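Local coordinates for outer membrane protein (Bartonella henselae, PDB 2FI9) that is of unknown function, a member of the DUF498/DUF598 family named as an outer membrane protein, at residues L87-L90 and L91-R95; D99-S102 and T103-V107; D58-R61 and V62-S66. One frame throughout, in Å; residues are numbered along the deposited sequence.

Interaction 1: residues L87-L90 and L91-R95; sequences LRVL and LWEKR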
ATOM      1  N   LEU A  87      -6.528  13.439   0.899  1.00 31.78           N
ATOM      2  CA  LEU A  87      -5.528  12.535   0.343  1.00 31.56           C
ATOM      3  C   LEU A  87      -5.508  12.574  -1.180  1.00 30.87           C
ATOM      4  O   LEU A  87      -4.454  12.445  -1.788  1.00 30.49           O
ATOM      5  CB  LEU A  87      -5.787  11.104   0.834  1.00 31.40           C
ATOM      6  CG  LEU A  87      -5.175  10.776   2.202  1.00 33.84           C
ATOM      7  CD1 LEU A  87      -5.835  11.487   3.363  1.00 35.31           C
ATOM      8  CD2 LEU A  87      -5.184   9.266   2.430  1.00 36.16           C
ATOM      9  N   ARG A  88      -6.683  12.729  -1.789  1.00 30.78           N
ATOM     10  CA  ARG A  88      -6.783  12.828  -3.245  1.00 30.85           C
ATOM     11  C   ARG A  88      -5.987  14.030  -3.745  1.00 30.02           C
ATOM     12  O   ARG A  88      -5.222  13.907  -4.701  1.00 29.95           O
ATOM     13  CB  ARG A  88      -8.254  12.901  -3.700  1.00 30.67           C
ATOM     14  CG  ARG A  88      -9.057  11.617  -3.383  1.00 29.92           C
ATOM     15  CD  ARG A  88     -10.390  11.551  -4.093  1.00 33.36           C
ATOM     16  NE  ARG A  88     -11.200  12.753  -3.942  1.00 35.11           N
ATOM     17  CZ  ARG A  88     -12.245  12.871  -3.120  1.00 40.19           C
ATOM     18  NH1 ARG A  88     -12.627  11.846  -2.353  1.00 41.29           N
ATOM     19  NH2 ARG A  88     -12.928  14.018  -3.066  1.00 37.31           N
ATOM     20  N   VAL A  89      -6.151  15.174  -3.070  1.00 29.15           N
ATOM     21  CA  VAL A  89      -5.367  16.388  -3.343  1.00 29.59           C
ATOM     22  C   VAL A  89      -3.852  16.174  -3.209  1.00 29.92           C
ATOM     23  O   VAL A  89      -3.102  16.479  -4.136  1.00 30.39           O
ATOM     24  CB  VAL A  89      -5.830  17.569  -2.449  1.00 29.79           C
ATOM     25  CG1 VAL A  89      -4.975  18.815  -2.668  1.00 30.22           C
ATOM     26  CG2 VAL A  89      -7.292  17.894  -2.753  1.00 28.47           C
ATOM     27  N   LEU A  90      -3.405  15.679  -2.060  1.00 29.63           N
ATOM     28  CA  LEU A  90      -1.969  15.443  -1.828  1.00 29.98           C
ATOM     29  C   LEU A  90      -1.350  14.527  -2.890  1.00 29.46           C
ATOM     30  O   LEU A  90      -0.268  14.816  -3.425  1.00 29.58           O
ATOM     31  CB  LEU A  90      -1.761  14.846  -0.439  1.00 30.62           C
ATOM     32  CG  LEU A  90      -2.072  15.740   0.767  1.00 32.25           C
ATOM     33  CD1 LEU A  90      -2.284  14.875   2.004  1.00 34.10           C
ATOM     34  CD2 LEU A  90      -0.979  16.751   0.991  1.00 33.23           C
ATOM     35  N   LEU A  91      -2.025  13.419  -3.189  1.00 29.32           N
ATOM     36  CA  LEU A  91      -1.528  12.472  -4.199  1.00 29.08           C
ATOM     37  C   LEU A  91      -1.491  13.120  -5.588  1.00 30.25           C
ATOM     38  O   LEU A  91      -0.514  12.983  -6.343  1.00 29.37           O
ATOM     39  CB  LEU A  91      -2.354  11.192  -4.188  1.00 29.42           C
ATOM     40  CG  LEU A  91      -2.092  10.337  -2.943  1.00 28.37           C
ATOM     41  CD1 LEU A  91      -3.217   9.311  -2.699  1.00 27.92           C
ATOM     42  CD2 LEU A  91      -0.657   9.686  -2.996  1.00 27.96           C
ATOM     43  N   TRP A  92      -2.549  13.870  -5.907  1.00 29.92           N
ATOM     44  CA  TRP A  92      -2.615  14.604  -7.163  1.00 30.94           C
ATOM     45  C   TRP A  92      -1.459  15.591  -7.317  1.00 31.57           C
ATOM     46  O   TRP A  92      -0.877  15.690  -8.393  1.00 31.45           O
ATOM     47  CB  TRP A  92      -3.973  15.328  -7.277  1.00 31.42           C
ATOM     48  CG  TRP A  92      -4.156  16.104  -8.549  1.00 31.61           C
ATOM     49  CD1 TRP A  92      -4.786  15.680  -9.683  1.00 32.36           C
ATOM     50  CD2 TRP A  92      -3.715  17.444  -8.812  1.00 32.99           C
ATOM     51  NE1 TRP A  92      -4.763  16.665 -10.635  1.00 32.48           N
ATOM     52  CE2 TRP A  92      -4.110  17.759 -10.129  1.00 32.58           C
ATOM     53  CE3 TRP A  92      -3.030  18.410  -8.057  1.00 33.61           C
ATOM     54  CZ2 TRP A  92      -3.844  18.999 -10.713  1.00 34.58           C
ATOM     55  CZ3 TRP A  92      -2.749  19.644  -8.640  1.00 33.82           C
ATOM     56  CH2 TRP A  92      -3.167  19.931  -9.958  1.00 34.07           C
ATOM     57  N   GLU A  93      -1.135  16.314  -6.241  1.00 32.44           N
ATOM     58  CA  GLU A  93      -0.041  17.296  -6.241  1.00 34.29           C
ATOM     59  C   GLU A  93       1.310  16.670  -6.562  1.00 34.18           C
ATOM     60  O   GLU A  93       2.213  17.346  -7.020  1.00 33.97           O
ATOM     61  CB  GLU A  93       0.089  17.959  -4.875  1.00 34.26           C
ATOM     62  CG  GLU A  93      -1.065  18.825  -4.454  1.00 36.19           C
ATOM     63  CD  GLU A  93      -0.890  19.385  -3.045  1.00 36.61           C
ATOM     64  OE1 GLU A  93       0.070  18.999  -2.336  1.00 41.81           O
ATOM     65  OE2 GLU A  93      -1.718  20.218  -2.641  1.00 42.41           O
ATOM     66  N   LYS A  94       1.445  15.376  -6.286  1.00 34.51           N
ATOM     67  CA  LYS A  94       2.713  14.671  -6.505  1.00 35.23           C
ATOM     68  C   LYS A  94       2.639  13.806  -7.760  1.00 35.46           C
ATOM     69  O   LYS A  94       3.534  12.998  -8.010  1.00 36.24           O
ATOM     70  CB  LYS A  94       3.045  13.806  -5.291  1.00 35.45           C
ATOM     71  CG  LYS A  94       3.319  14.577  -4.006  1.00 37.20           C
ATOM     72  CD  LYS A  94       4.647  15.284  -4.057  1.00 39.14           C
ATOM     73  CE  LYS A  94       4.932  15.996  -2.768  1.00 40.83           C
ATOM     74  NZ  LYS A  94       6.116  16.861  -2.951  1.00 42.98           N
ATOM     75  N   ARG A  95       1.564  13.984  -8.534  1.00 35.23           N
ATOM     76  CA  ARG A  95       1.326  13.256  -9.781  1.00 35.42           C
ATOM     77  C   ARG A  95       1.377  11.741  -9.582  1.00 35.00           C
ATOM     78  O   ARG A  95       1.915  11.017 -10.422  1.00 34.86           O
ATOM     79  CB  ARG A  95       2.334  13.657 -10.875  1.00 36.63           C
ATOM     80  CG  ARG A  95       2.568  15.163 -11.051  1.00 38.57           C
ATOM     81  CD  ARG A  95       1.366  15.838 -11.609  1.00 44.14           C
ATOM     82  NE  ARG A  95       1.424  17.294 -11.457  1.00 48.55           N
ATOM     83  CZ  ARG A  95       0.353  18.071 -11.294  1.00 48.57           C
ATOM     84  NH1 ARG A  95      -0.861  17.529 -11.242  1.00 49.33           N
ATOM     85  NH2 ARG A  95       0.496  19.387 -11.171  1.00 49.49           N
TER
HETATM   86  O   HOH W   1       1.386  16.640  -1.773  1.00 45.74           O
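Glu-93 lies back over the turn that precedes it, and Val-89 receives it: the methyl CG1 of Val-89 is 3.5 Å from Glu-93 OE2, the two side chains running obliquely across each other. Val-89 holds CG1 opposite its own backbone N (chi1 177°), which swings this methyl forward to the carboxylate. The shaft of the glutamate is close as well, with Glu-93 CG 3.1 Å from Val-89 O, the same carbonyl oxygen that accepts from Glu-93 N at 2.9 Å. The other carboxylate oxygen is tied down by a water, which donates to Glu-93 OE1 at 2.8 Å and to Leu-90 O at 3.0 Å. This bridge holds the carboxylate beside the last turn. Lys-94 N adds a weak bond of 3.4 Å to Leu-90 O. Here helix 85-93, the crossover helix of the beta-alpha-beta unit formed with strands 71-75 and 97-101, comes to its C-terminal end in a Schellman motif. Arg-95 is the C-prime residue with positive phi: its N bonds to Trp-92 O, while Ile-96 N reaches back to Leu-91 O. The reversal also brings the Arg-95 guanidinium to the indole of Trp-92, NH1 sitting 3.3 Å above the ring plane and displaced toward its rim. One turn earlier the helix is regular, Leu-91 N bonding Leu-87 O and Trp-92 N bonding Arg-88 O. Leu-87, Leu-90 and Leu-91 supply the inner side: Leu-87 packs on Pro-54 and Gln-56, whereas Leu-90 and Leu-91 meet helix 60-64. On the surface, Arg-88 turns back along the chain, where NH1 bonds to Leu-83 O.

Interaction 2: residues D99-S102 and T103-V107; sequences DTMS and TGAAV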
ATOM      1  N   ASP A  99      -5.662   4.457  -6.534  1.00 32.69           N
ATOM      2  CA  ASP A  99      -6.987   3.899  -6.504  1.00 32.97           C
ATOM      3  C   ASP A  99      -7.163   2.993  -5.304  1.00 32.37           C
ATOM      4  O   ASP A  99      -6.202   2.423  -4.801  1.00 33.65           O
ATOM      5  CB  ASP A  99      -7.290   3.167  -7.792  1.00 32.91           C
ATOM      6  CG  ASP A  99      -8.769   3.118  -8.088  1.00 35.54           C
ATOM      7  OD1 ASP A  99      -9.581   3.841  -7.423  1.00 38.00           O
ATOM      8  OD2 ASP A  99      -9.129   2.342  -8.993  1.00 38.09           O
ATOM      9  N   THR A 100      -8.402   2.884  -4.841  1.00 31.52           N
ATOM     10  CA  THR A 100      -8.716   2.037  -3.715  1.00 30.41           C
ATOM     11  C   THR A 100      -9.429   0.776  -4.207  1.00 30.07           C
ATOM     12  O   THR A 100     -10.035   0.767  -5.279  1.00 30.06           O
ATOM     13  CB  THR A 100      -9.613   2.784  -2.718  1.00 29.84           C
ATOM     14  OG1 THR A 100     -10.818   3.137  -3.382  1.00 31.04           O
ATOM     15  CG2 THR A 100      -8.928   4.090  -2.219  1.00 30.66           C
ATOM     16  N   MET A 101      -9.377  -0.263  -3.384  1.00 29.46           N
ATOM     17  CA  MET A 101      -9.995  -1.600  -3.645  1.00 29.53           C
ATOM     18  C   MET A 101      -9.770  -2.348  -2.325  1.00 30.00           C
ATOM     19  O   MET A 101      -8.998  -1.880  -1.464  1.00 29.66           O
ATOM     20  CB  MET A 101      -9.253  -2.337  -4.795  1.00 29.38           C
ATOM     21  CG  MET A 101      -7.690  -2.405  -4.635  1.00 28.39           C
ATOM     22  SD  MET A 101      -6.642  -2.593  -6.126  1.00 25.67           S
ATOM     23  CE  MET A 101      -6.804  -0.945  -6.836  1.00 29.70           C
ATOM     24  N   SER A 102     -10.428  -3.479  -2.143  1.00 30.39           N
ATOM     25  CA  SER A 102     -10.180  -4.306  -0.970  1.00 30.88           C
ATOM     26  C   SER A 102      -8.694  -4.651  -0.814  1.00 31.09           C
ATOM     27  O   SER A 102      -7.901  -4.576  -1.783  1.00 31.40           O
ATOM     28  CB  SER A 102     -10.989  -5.596  -1.073  1.00 30.58           C
ATOM     29  OG  SER A 102     -10.438  -6.402  -2.098  1.00 29.12           O
ATOM     30  N   THR A 103      -8.294  -5.014   0.404  1.00 30.79           N
ATOM     31  CA  THR A 103      -6.900  -5.391   0.657  1.00 29.43           C
ATOM     32  C   THR A 103      -6.499  -6.580  -0.218  1.00 30.12           C
ATOM     33  O   THR A 103      -5.410  -6.587  -0.785  1.00 29.64           O
ATOM     34  CB  THR A 103      -6.634  -5.632   2.154  1.00 29.27           C
ATOM     35  OG1 THR A 103      -6.670  -4.373   2.825  1.00 29.16           O
ATOM     36  CG2 THR A 103      -5.223  -6.290   2.408  1.00 28.37           C
ATOM     37  N   GLY A 104      -7.395  -7.553  -0.364  1.00 30.44           N
ATOM     38  CA  GLY A 104      -7.120  -8.734  -1.212  1.00 31.06           C
ATOM     39  C   GLY A 104      -6.815  -8.337  -2.651  1.00 31.33           C
ATOM     40  O   GLY A 104      -5.812  -8.751  -3.220  1.00 31.46           O
ATOM     41  N   ALA A 105      -7.682  -7.495  -3.214  1.00 31.11           N
ATOM     42  CA  ALA A 105      -7.542  -7.006  -4.577  1.00 30.33           C
ATOM     43  C   ALA A 105      -6.262  -6.205  -4.724  1.00 30.58           C
ATOM     44  O   ALA A 105      -5.574  -6.333  -5.728  1.00 31.37           O
ATOM     45  CB  ALA A 105      -8.750  -6.148  -4.964  1.00 30.27           C
ATOM     46  N   ALA A 106      -5.947  -5.375  -3.736  1.00 29.89           N
ATOM     47  CA  ALA A 106      -4.745  -4.549  -3.826  1.00 31.06           C
ATOM     48  C   ALA A 106      -3.483  -5.429  -3.837  1.00 30.91           C
ATOM     49  O   ALA A 106      -2.538  -5.190  -4.616  1.00 31.53           O
ATOM     50  CB  ALA A 106      -4.712  -3.546  -2.696  1.00 30.52           C
ATOM     51  N   VAL A 107      -3.461  -6.455  -2.985  1.00 31.40           N
ATOM     52  CA  VAL A 107      -2.327  -7.391  -2.970  1.00 31.01           C
ATOM     53  C   VAL A 107      -2.121  -8.008  -4.356  1.00 31.62           C
ATOM     54  O   VAL A 107      -0.992  -8.013  -4.884  1.00 31.16           O
ATOM     55  CB  VAL A 107      -2.507  -8.534  -1.917  1.00 31.22           C
ATOM     56  CG1 VAL A 107      -1.510  -9.700  -2.165  1.00 30.03           C
ATOM     57  CG2 VAL A 107      -2.405  -7.979  -0.482  1.00 30.63           C
TER
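Met-101 folds over the first turn of the following helix, its CG 3.7 Å from Ala-106 CB and its CB 3.8 Å from Ala-105 CB. The arrangement is a helix N-cap directly after a strand: strand 97-101, at one edge of the mixed five-stranded sheet, gives way to helix 103-115 through Ser-102 alone. With chi1 at 51°, Met-101 CG lies between its own backbone N and carbonyl carbon; SD, carried onward by a nearly extended chi2, comes to 3.6 Å from Ala-106 CA. Ser-102 grips the helix start with two oxygens. Its carbonyl O accepts from Ala-106 N at 2.9 Å, the opening bond of the helix, and its hydroxyl OG accepts from Ala-105 N, the capping bond of a first-turn amide. Thr-103 turns its side chain from the cap toward the interior, where OG1 bonds to Phe-125 O and Gly-77 N, linking the helix start to the chain beyond two neighbouring strands. Back in the strand, Met-101 pairs through its backbone with Ile-74 and Thr-76, while its side chain also touches Leu-73; the same methionine therefore spans sheet and helix. The bond from Ala-105 N to Ser-102 OG measures 3.2 Å, is nearly straight at 162°, and brings Ala-105 CB to 3.3 Å from that oxygen.

Interaction 3: residues D58-R61 and V62-S66; sequences DISR and VLEES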
ATOM      1  N   ASP A  58      -0.406   8.239   7.134  1.00 36.38           N
ATOM      2  CA  ASP A  58      -0.291   6.921   6.521  1.00 35.81           C
ATOM      3  C   ASP A  58       0.437   6.940   5.187  1.00 35.75           C
ATOM      4  O   ASP A  58       1.171   5.994   4.862  1.00 35.30           O
ATOM      5  CB  ASP A  58      -1.663   6.277   6.347  1.00 35.48           C
ATOM      6  CG  ASP A  58      -2.269   5.866   7.656  1.00 36.33           C
ATOM      7  OD1 ASP A  58      -1.525   5.791   8.656  1.00 37.86           O
ATOM      8  OD2 ASP A  58      -3.487   5.624   7.699  1.00 38.05           O
ATOM      9  N   ILE A  59       0.216   8.000   4.413  1.00 35.08           N
ATOM     10  CA  ILE A  59       0.747   8.062   3.054  1.00 35.34           C
ATOM     11  C   ILE A  59       2.003   8.951   2.940  1.00 34.83           C
ATOM     12  O   ILE A  59       2.544   9.143   1.850  1.00 34.56           O
ATOM     13  CB  ILE A  59      -0.340   8.497   2.018  1.00 35.00           C
ATOM     14  CG1 ILE A  59      -0.787   9.947   2.255  1.00 34.87           C
ATOM     15  CG2 ILE A  59      -1.536   7.535   2.046  1.00 35.74           C
ATOM     16  CD1 ILE A  59      -1.361  10.622   1.009  1.00 34.66           C
ATOM     17  N   SER A  60       2.459   9.472   4.070  1.00 34.47           N
ATOM     18  CA  SER A  60       3.607  10.381   4.095  1.00 34.49           C
ATOM     19  C   SER A  60       4.869   9.818   3.419  1.00 34.23           C
ATOM     20  O   SER A  60       5.569  10.548   2.731  1.00 32.99           O
ATOM     21  CB  SER A  60       3.919  10.820   5.529  1.00 34.85           C
ATOM     22  OG  SER A  60       4.162   9.696   6.355  1.00 36.32           O
ATOM     23  N   ARG A  61       5.140   8.523   3.583  1.00 33.97           N
ATOM     24  CA  ARG A  61       6.315   7.928   2.938  1.00 34.70           C
ATOM     25  C   ARG A  61       6.162   7.851   1.419  1.00 34.66           C
ATOM     26  O   ARG A  61       7.158   7.975   0.675  1.00 34.53           O
ATOM     27  CB  ARG A  61       6.619   6.545   3.504  1.00 34.77           C
ATOM     28  CG  ARG A  61       7.425   6.563   4.785  1.00 36.66           C
ATOM     29  CD  ARG A  61       7.811   5.135   5.169  1.00 36.19           C
ATOM     30  NE  ARG A  61       8.544   5.063   6.432  1.00 39.50           N
ATOM     31  CZ  ARG A  61       9.863   5.231   6.560  1.00 40.27           C
ATOM     32  NH1 ARG A  61      10.630   5.501   5.504  1.00 41.64           N
ATOM     33  NH2 ARG A  61      10.429   5.123   7.755  1.00 39.80           N
ATOM     34  N   VAL A  62       4.920   7.634   0.972  1.00 34.00           N
ATOM     35  CA  VAL A  62       4.598   7.619  -0.449  1.00 33.59           C
ATOM     36  C   VAL A  62       4.843   8.998  -1.048  1.00 33.76           C
ATOM     37  O   VAL A  62       5.509   9.121  -2.077  1.00 33.44           O
ATOM     38  CB  VAL A  62       3.143   7.179  -0.703  1.00 33.53           C
ATOM     39  CG1 VAL A  62       2.749   7.385  -2.162  1.00 32.62           C
ATOM     40  CG2 VAL A  62       2.977   5.744  -0.336  1.00 33.38           C
ATOM     41  N   LEU A  63       4.324  10.034  -0.398  1.00 33.55           N
ATOM     42  CA  LEU A  63       4.500  11.386  -0.895  1.00 34.51           C
ATOM     43  C   LEU A  63       6.001  11.705  -0.982  1.00 34.89           C
ATOM     44  O   LEU A  63       6.480  12.270  -1.969  1.00 35.16           O
ATOM     45  CB  LEU A  63       3.763  12.390   0.006  1.00 34.07           C
ATOM     46  CG  LEU A  63       2.227  12.207   0.027  1.00 35.55           C
ATOM     47  CD1 LEU A  63       1.585  13.158   1.022  1.00 36.01           C
ATOM     48  CD2 LEU A  63       1.597  12.404  -1.358  1.00 34.29           C
ATOM     49  N   GLU A  64       6.737  11.323   0.050  1.00 35.50           N
ATOM     50  CA  GLU A  64       8.159  11.644   0.142  1.00 36.38           C
ATOM     51  C   GLU A  64       9.001  10.951  -0.939  1.00 36.05           C
ATOM     52  O   GLU A  64      10.061  11.449  -1.324  1.00 36.47           O
ATOM     53  CB  GLU A  64       8.678  11.290   1.542  1.00 36.62           C
ATOM     54  CG  GLU A  64       8.112  12.201   2.661  1.00 38.02           C
ATOM     55  CD  GLU A  64       8.280  11.602   4.069  1.00 38.32           C
ATOM     56  OE1 GLU A  64       9.094  10.664   4.227  1.00 41.15           O
ATOM     57  OE2 GLU A  64       7.621  12.078   5.023  1.00 38.84           O
ATOM     58  N   GLU A  65       8.528   9.802  -1.417  1.00 35.90           N
ATOM     59  CA  GLU A  65       9.236   9.035  -2.440  1.00 35.65           C
ATOM     60  C   GLU A  65       8.531   9.130  -3.795  1.00 35.16           C
ATOM     61  O   GLU A  65       8.706   8.263  -4.658  1.00 35.30           O
ATOM     62  CB  GLU A  65       9.343   7.572  -2.011  1.00 35.29           C
ATOM     63  CG  GLU A  65      10.168   7.369  -0.773  1.00 36.79           C
ATOM     64  CD  GLU A  65      10.553   5.910  -0.537  1.00 37.23           C
ATOM     65  OE1 GLU A  65      10.529   5.077  -1.484  1.00 36.16           O
ATOM     66  OE2 GLU A  65      10.883   5.604   0.622  1.00 38.22           O
ATOM     67  N   SER A  66       7.778  10.206  -3.994  1.00 34.55           N
ATOM     68  CA  SER A  66       6.890  10.323  -5.160  1.00 34.64           C
ATOM     69  C   SER A  66       7.661  10.373  -6.482  1.00 34.77           C
ATOM     70  O   SER A  66       7.131  10.007  -7.523  1.00 34.06           O
ATOM     71  CB  SER A  66       5.975  11.534  -5.025  1.00 34.04           C
ATOM     72  OG  SER A  66       6.722  12.740  -4.989  1.00 34.62           O
TER
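Val-62 begins the second half of this short helix with CB resting 3.3 Å from Ile-59 O, the carbonyl that also accepts from Leu-63 N at 3.0 Å. Leu-63 also packs against Ile-59 through its side chain: its CD1 lies 3.9 Å from Ile-59 CD1, the branches passing obliquely. Ile-59 reaches it by placing CG1 between its own N and carbonyl carbon (chi1 66°) and extending CD1 beyond. Glu-64 runs extended back along the turn, its CG 3.0 Å from Ser-60 O, while its amide N donates to that oxygen. Glu-64 OE2, 3.4 Å from Ser-60 O, meets it as a second acceptor and makes no bond. Ser-60 OG turns the other way, to Glu-57 O. At Glu-65 the chain leaves helical geometry; its N makes weak bonds to Arg-61 O at 3.1 Å and to Val-62 O, and its OE2 bonds to Ser-42 OG. Ser-66 closes the turn, with its N bonded to Leu-63 O. Helix 60-64 packs against helix 85-93 through Ile-59 and Leu-63, and against strand 36-40 through Val-62; Arg-61 makes a cation-pi contact with Tyr-45 of strand 43-47.

How the interactions relate
Along the chain the order is interaction 3, interaction 1, interaction 2, each closing before the next begins. Interactions 3 and 1 are neighbours in space, their centres about 10 Å apart, because helices 60-64 and 85-93 pack together; where both helices have ended, Lys-94 CD meets Ser-66 OG at 3.4 Å. Interaction 2 follows interaction 1 directly through strand 97-101, yet their centres are about 19 Å apart. It lies across the chain's centre from interaction 3, with nearest atoms about 9 Å apart. The chain thus pairs two short helices, then passes through strand 97-101 at the edge of the five-stranded sheet to helix 103-115, all within the DUF498/DUF598 region.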